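Local coordinates for protein acetyltransferase PA1377 (Pseudomonas aeruginosa, PDB 2VI7) that probably works as an N-acetyltransferase of the GCN5-related (GNAT) family, moving an acetyl group from acetyl-CoA to an acceptor amine that is not known, at residues L24-L35 / G90-Q98. Sequence-based numbering, arbitrary orientation.
Sequences LYNDPAVARQVL and GMGVAVAWQ
Met91, at the break in strand 86-95, packs against the end of the Ala31-Val34 turn, touching Gln33 O, Val34 and Leu35. Met91 CB lies against the backbone of Val34, 3.8 Å from Val34 CA, with Val34 CG1 also against it. Met91 CG then lies 3.6 Å from Leu35 CG, where the two side chains cross at about a right angle. SD stays close to that same Leu35 branch point, and the chain, bent at chi2 (-75°) and again at chi3 (-42°), folds Met91 CE back until it is 3.5 Å from Gln33 O. The interruption that holds Met91 is consistent with the bulged central strand of the GNAT fold; the neighbours of 86-95 are 68-77, antiparallel, and 122-128, parallel, whose Tyr128 packs against both Met91 and Leu35. Further along, Ala94 CB packs against Tyr25, Val30 and Val34: it meets the edge of the Tyr25 ring in its plane, 3.6 Å from Tyr25 CE2, with Val30 CG1 and Val34 CG1 also near. Val30 splits its methyls, for with CG1 anti to the backbone N (chi1 173°), Val30 CG2 is directed to Val95 O, 3.6 Å away. Leu24 CD1 rests on Ala96 CB at 4.1 Å. No direct hydrogen bond joins 24-35 to 90-98; a water donates to Val93 O at 2.8 Å and, weakly, to Gln33 O.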
ATOM      1  N   LEU A  24       5.392 -23.924  -2.121  1.00 39.75           N
ATOM      2  CA  LEU A  24       5.368 -23.320  -0.790  1.00 38.96           C
ATOM      3  C   LEU A  24       4.000 -22.706  -0.491  1.00 38.64           C
ATOM      4  O   LEU A  24       3.383 -22.987   0.532  1.00 38.40           O
ATOM      5  CB  LEU A  24       6.443 -22.233  -0.673  1.00 37.46           C
ATOM      6  CG  LEU A  24       6.442 -21.437   0.639  1.00 36.07           C
ATOM      7  CD1 LEU A  24       6.857 -22.356   1.787  1.00 35.04           C
ATOM      8  CD2 LEU A  24       7.380 -20.233   0.521  1.00 33.72           C
ATOM      9  N   TYR A  25       3.530 -21.870  -1.408  1.00 39.58           N
ATOM     10  CA  TYR A  25       2.253 -21.198  -1.254  1.00 41.01           C
ATOM     11  C   TYR A  25       1.047 -22.109  -1.452  1.00 42.02           C
ATOM     12  O   TYR A  25      -0.073 -21.744  -1.091  1.00 41.74           O
ATOM     13  CB  TYR A  25       2.200 -20.010  -2.212  1.00 42.73           C
ATOM     14  CG  TYR A  25       3.177 -18.915  -1.835  1.00 45.46           C
ATOM     15  CD1 TYR A  25       3.806 -18.140  -2.811  1.00 47.37           C
ATOM     16  CD2 TYR A  25       3.469 -18.650  -0.493  1.00 46.39           C
ATOM     17  CE1 TYR A  25       4.706 -17.126  -2.458  1.00 49.09           C
ATOM     18  CE2 TYR A  25       4.361 -17.645  -0.130  1.00 48.15           C
ATOM     19  CZ  TYR A  25       4.976 -16.885  -1.115  1.00 49.62           C
ATOM     20  OH  TYR A  25       5.843 -15.876  -0.760  1.00 51.78           O
ATOM     21  N   ASN A  26       1.274 -23.294  -2.018  1.00 42.70           N
ATOM     22  CA  ASN A  26       0.185 -24.238  -2.230  1.00 43.29           C
ATOM     23  C   ASN A  26      -0.170 -24.940  -0.924  1.00 41.90           C
ATOM     24  O   ASN A  26      -1.128 -25.702  -0.870  1.00 42.99           O
ATOM     25  CB  ASN A  26       0.538 -25.258  -3.324  1.00 45.72           C
ATOM     26  CG  ASN A  26       0.251 -24.734  -4.733  1.00 48.19           C
ATOM     27  OD1 ASN A  26      -0.072 -23.554  -4.925  1.00 49.75           O
ATOM     28  ND2 ASN A  26       0.377 -25.609  -5.726  1.00 49.66           N
ATOM     29  N   ASP A  27       0.608 -24.690   0.125  1.00 39.66           N
ATOM     30  CA  ASP A  27       0.307 -25.262   1.434  1.00 38.28           C
ATOM     31  C   ASP A  27      -0.606 -24.217   2.078  1.00 37.07           C
ATOM     32  O   ASP A  27      -0.169 -23.107   2.381  1.00 36.62           O
ATOM     33  CB  ASP A  27       1.578 -25.435   2.276  1.00 38.29           C
ATOM     34  CG  ASP A  27       1.296 -26.035   3.660  1.00 39.48           C
ATOM     35  OD1 ASP A  27       0.117 -26.049   4.086  1.00 38.17           O
ATOM     36  OD2 ASP A  27       2.256 -26.482   4.329  1.00 39.82           O
ATOM     37  N   PRO A  28      -1.887 -24.555   2.287  1.00 36.39           N
ATOM     38  CA  PRO A  28      -2.845 -23.620   2.889  1.00 35.85           C
ATOM     39  C   PRO A  28      -2.433 -23.056   4.250  1.00 35.18           C
ATOM     40  O   PRO A  28      -2.835 -21.949   4.611  1.00 36.31           O
ATOM     41  CB  PRO A  28      -4.141 -24.437   2.936  1.00 35.45           C
ATOM     42  CG  PRO A  28      -3.649 -25.827   3.114  1.00 36.87           C
ATOM     43  CD  PRO A  28      -2.491 -25.888   2.132  1.00 36.91           C
ATOM     44  N   ALA A  29      -1.631 -23.808   4.998  1.00 33.31           N
ATOM     45  CA  ALA A  29      -1.162 -23.358   6.303  1.00 31.36           C
ATOM     46  C   ALA A  29      -0.179 -22.197   6.134  1.00 30.43           C
ATOM     47  O   ALA A  29      -0.019 -21.355   7.019  1.00 30.48           O
ATOM     48  CB  ALA A  29      -0.489 -24.502   7.021  1.00 32.23           C
ATOM     49  N   VAL A  30       0.491 -22.169   4.988  1.00 29.03           N
ATOM     50  CA  VAL A  30       1.450 -21.115   4.674  1.00 29.06           C
ATOM     51  C   VAL A  30       0.718 -19.948   4.017  1.00 29.63           C
ATOM     52  O   VAL A  30       0.842 -18.801   4.450  1.00 30.81           O
ATOM     53  CB  VAL A  30       2.546 -21.611   3.689  1.00 27.61           C
ATOM     54  CG1 VAL A  30       3.434 -20.450   3.256  1.00 27.03           C
ATOM     55  CG2 VAL A  30       3.375 -22.694   4.341  1.00 27.07           C
ATOM     56  N   ALA A  31      -0.052 -20.251   2.976  1.00 28.83           N
ATOM     57  CA  ALA A  31      -0.795 -19.236   2.246  1.00 28.18           C
ATOM     58  C   ALA A  31      -1.780 -18.447   3.104  1.00 28.41           C
ATOM     59  O   ALA A  31      -1.961 -17.249   2.892  1.00 28.95           O
ATOM     60  CB  ALA A  31      -1.533 -19.879   1.073  1.00 27.96           C
ATOM     61  N   ARG A  32      -2.403 -19.093   4.085  1.00 28.63           N
ATOM     62  CA  ARG A  32      -3.396 -18.396   4.892  1.00 28.69           C
ATOM     63  C   ARG A  32      -2.859 -17.339   5.836  1.00 29.06           C
ATOM     64  O   ARG A  32      -3.600 -16.452   6.235  1.00 30.42           O
ATOM     65  CB  ARG A  32      -4.264 -19.391   5.667  1.00 28.82           C
ATOM     66  CG  ARG A  32      -3.567 -20.116   6.779  1.00 33.67           C
ATOM     67  CD  ARG A  32      -4.501 -21.100   7.468  1.00 37.05           C
ATOM     68  NE  ARG A  32      -5.421 -20.457   8.408  1.00 41.03           N
ATOM     69  CZ  ARG A  32      -5.055 -19.907   9.567  1.00 42.90           C
ATOM     70  NH1 ARG A  32      -3.779 -19.911   9.939  1.00 44.35           N
ATOM     71  NH2 ARG A  32      -5.968 -19.376  10.376  1.00 43.20           N
ATOM     72  N   GLN A  33      -1.578 -17.411   6.185  1.00 29.55           N
ATOM     73  CA  GLN A  33      -1.004 -16.420   7.094  1.00 29.91           C
ATOM     74  C   GLN A  33      -0.402 -15.201   6.378  1.00 29.41           C
ATOM     75  O   GLN A  33       0.180 -14.311   7.011  1.00 30.07           O
ATOM     76  CB  GLN A  33       0.020 -17.080   8.022  1.00 31.60           C
ATOM     77  CG  GLN A  33      -0.596 -18.123   8.960  1.00 35.18           C
ATOM     78  CD  GLN A  33      -1.523 -17.520  10.026  1.00 37.98           C
ATOM     79  OE1 GLN A  33      -2.299 -16.602   9.758  1.00 37.98           O
ATOM     80  NE2 GLN A  33      -1.449 -18.054  11.240  1.00 40.30           N
ATOM     81  N   VAL A  34      -0.553 -15.178   5.055  1.00 27.59           N
ATOM     82  CA  VAL A  34      -0.105 -14.069   4.213  1.00 25.63           C
ATOM     83  C   VAL A  34      -1.324 -13.695   3.355  1.00 24.65           C
ATOM     84  O   VAL A  34      -2.463 -13.870   3.804  1.00 23.96           O
ATOM     85  CB  VAL A  34       1.139 -14.449   3.326  1.00 24.91           C
ATOM     86  CG1 VAL A  34       2.379 -14.561   4.203  1.00 24.27           C
ATOM     87  CG2 VAL A  34       0.923 -15.763   2.608  1.00 24.90           C
ATOM     88  N   LEU A  35      -1.115 -13.180   2.147  1.00 24.05           N
ATOM     89  CA  LEU A  35      -2.244 -12.804   1.292  1.00 23.49           C
ATOM     90  C   LEU A  35      -2.273 -13.565  -0.027  1.00 24.40           C
ATOM     91  O   LEU A  35      -3.046 -13.235  -0.928  1.00 24.63           O
ATOM     92  CB  LEU A  35      -2.231 -11.296   1.018  1.00 22.26           C
ATOM     93  CG  LEU A  35      -2.618 -10.351   2.158  1.00 18.65           C
ATOM     94  CD1 LEU A  35      -2.307  -8.902   1.798  1.00 19.45           C
ATOM     95  CD2 LEU A  35      -4.084 -10.536   2.448  1.00 18.12           C
ATOM     96  N   GLY A  90       5.524  -6.586   3.206  1.00 28.68           N
ATOM     97  CA  GLY A  90       4.156  -7.078   3.138  1.00 28.24           C
ATOM     98  C   GLY A  90       3.635  -7.758   4.386  1.00 28.53           C
ATOM     99  O   GLY A  90       3.756  -7.214   5.477  1.00 29.88           O
ATOM    100  N   MET A  91       3.034  -8.936   4.223  1.00 29.01           N
ATOM    101  CA  MET A  91       2.496  -9.700   5.355  1.00 29.54           C
ATOM    102  C   MET A  91       3.651 -10.417   6.048  1.00 30.53           C
ATOM    103  O   MET A  91       3.467 -11.230   6.963  1.00 30.95           O
ATOM    104  CB  MET A  91       1.456 -10.715   4.879  1.00 28.83           C
ATOM    105  CG  MET A  91       0.126 -10.117   4.453  1.00 27.07           C
ATOM    106  SD  MET A  91      -0.921  -9.590   5.827  1.00 31.01           S
ATOM    107  CE  MET A  91      -0.719 -10.923   6.991  1.00 25.97           C
ATOM    108  N   GLY A  92       4.853 -10.104   5.580  1.00 30.99           N
ATOM    109  CA  GLY A  92       6.051 -10.671   6.159  1.00 31.45           C
ATOM    110  C   GLY A  92       6.606 -11.966   5.606  1.00 32.24           C
ATOM    111  O   GLY A  92       6.603 -12.240   4.405  1.00 32.52           O
ATOM    112  N   VAL A  93       7.083 -12.769   6.543  1.00 33.04           N
ATOM    113  CA  VAL A  93       7.729 -14.042   6.301  1.00 34.58           C
ATOM    114  C   VAL A  93       6.749 -15.216   6.057  1.00 36.79           C
ATOM    115  O   VAL A  93       5.834 -15.456   6.852  1.00 38.15           O
ATOM    116  CB  VAL A  93       8.676 -14.296   7.518  1.00 34.17           C
ATOM    117  CG1 VAL A  93       8.233 -15.468   8.321  1.00 35.30           C
ATOM    118  CG2 VAL A  93      10.084 -14.458   7.068  1.00 34.29           C
ATOM    119  N   ALA A  94       6.934 -15.930   4.943  1.00 37.94           N
ATOM    120  CA  ALA A  94       6.098 -17.084   4.575  1.00 38.68           C
ATOM    121  C   ALA A  94       6.917 -18.338   4.844  1.00 40.08           C
ATOM    122  O   ALA A  94       7.794 -18.684   4.053  1.00 39.12           O
ATOM    123  CB  ALA A  94       5.729 -17.016   3.110  1.00 37.86           C
ATOM    124  N   VAL A  95       6.619 -19.026   5.945  1.00 42.51           N
ATOM    125  CA  VAL A  95       7.385 -20.210   6.318  1.00 44.98           C
ATOM    126  C   VAL A  95       6.609 -21.519   6.458  1.00 46.54           C
ATOM    127  O   VAL A  95       5.515 -21.562   7.036  1.00 45.05           O
ATOM    128  CB  VAL A  95       8.146 -19.949   7.637  1.00 44.88           C
ATOM    129  CG1 VAL A  95       9.050 -21.121   7.966  1.00 46.35           C
ATOM    130  CG2 VAL A  95       8.962 -18.685   7.513  1.00 44.83           C
ATOM    131  N   ALA A  96       7.215 -22.585   5.930  1.00 49.23           N
ATOM    132  CA  ALA A  96       6.647 -23.930   5.983  1.00 52.43           C
ATOM    133  C   ALA A  96       6.809 -24.457   7.404  1.00 54.43           C
ATOM    134  O   ALA A  96       5.831 -24.855   8.049  1.00 54.11           O
ATOM    135  CB  ALA A  96       7.370 -24.852   5.007  1.00 50.64           C
ATOM    136  N   TRP A  97       8.054 -24.440   7.882  1.00 57.02           N
ATOM    137  CA  TRP A  97       8.387 -24.909   9.229  1.00 58.72           C
ATOM    138  C   TRP A  97       8.327 -23.777  10.254  1.00 58.08           C
ATOM    139  O   TRP A  97       9.186 -22.886  10.272  1.00 57.41           O
ATOM    140  CB  TRP A  97       9.792 -25.519   9.261  1.00 61.29           C
ATOM    141  CG  TRP A  97      10.024 -26.542   8.208  1.00 64.25           C
ATOM    142  CD1 TRP A  97       9.070 -27.243   7.514  1.00 65.41           C
ATOM    143  CD2 TRP A  97      11.291 -27.025   7.753  1.00 65.58           C
ATOM    144  NE1 TRP A  97       9.667 -28.134   6.655  1.00 67.07           N
ATOM    145  CE2 TRP A  97      11.030 -28.026   6.779  1.00 66.90           C
ATOM    146  CE3 TRP A  97      12.625 -26.715   8.076  1.00 66.04           C
ATOM    147  CZ2 TRP A  97      12.054 -28.722   6.122  1.00 67.86           C
ATOM    148  CZ3 TRP A  97      13.648 -27.406   7.424  1.00 67.56           C
ATOM    149  CH2 TRP A  97      13.353 -28.402   6.455  1.00 68.90           C
ATOM    150  N   GLN A  98       7.308 -23.814  11.104  1.00 56.74           N
ATOM    151  CA  GLN A  98       7.169 -22.798  12.130  1.00 54.92           C
ATOM    152  C   GLN A  98       7.999 -23.302  13.317  1.00 54.63           C
ATOM    153  O   GLN A  98       7.955 -24.497  13.648  1.00 54.44           O
ATOM    154  CB  GLN A  98       5.689 -22.642  12.503  1.00 52.57           C
ATOM    155  CG  GLN A  98       4.820 -22.091  11.369  1.00 50.09           C
ATOM    156  CD  GLN A  98       4.719 -20.574  11.377  1.00 47.28           C
TER
HETATM  157  O   HOH W   1       3.338 -15.245   8.046  1.00 37.50           O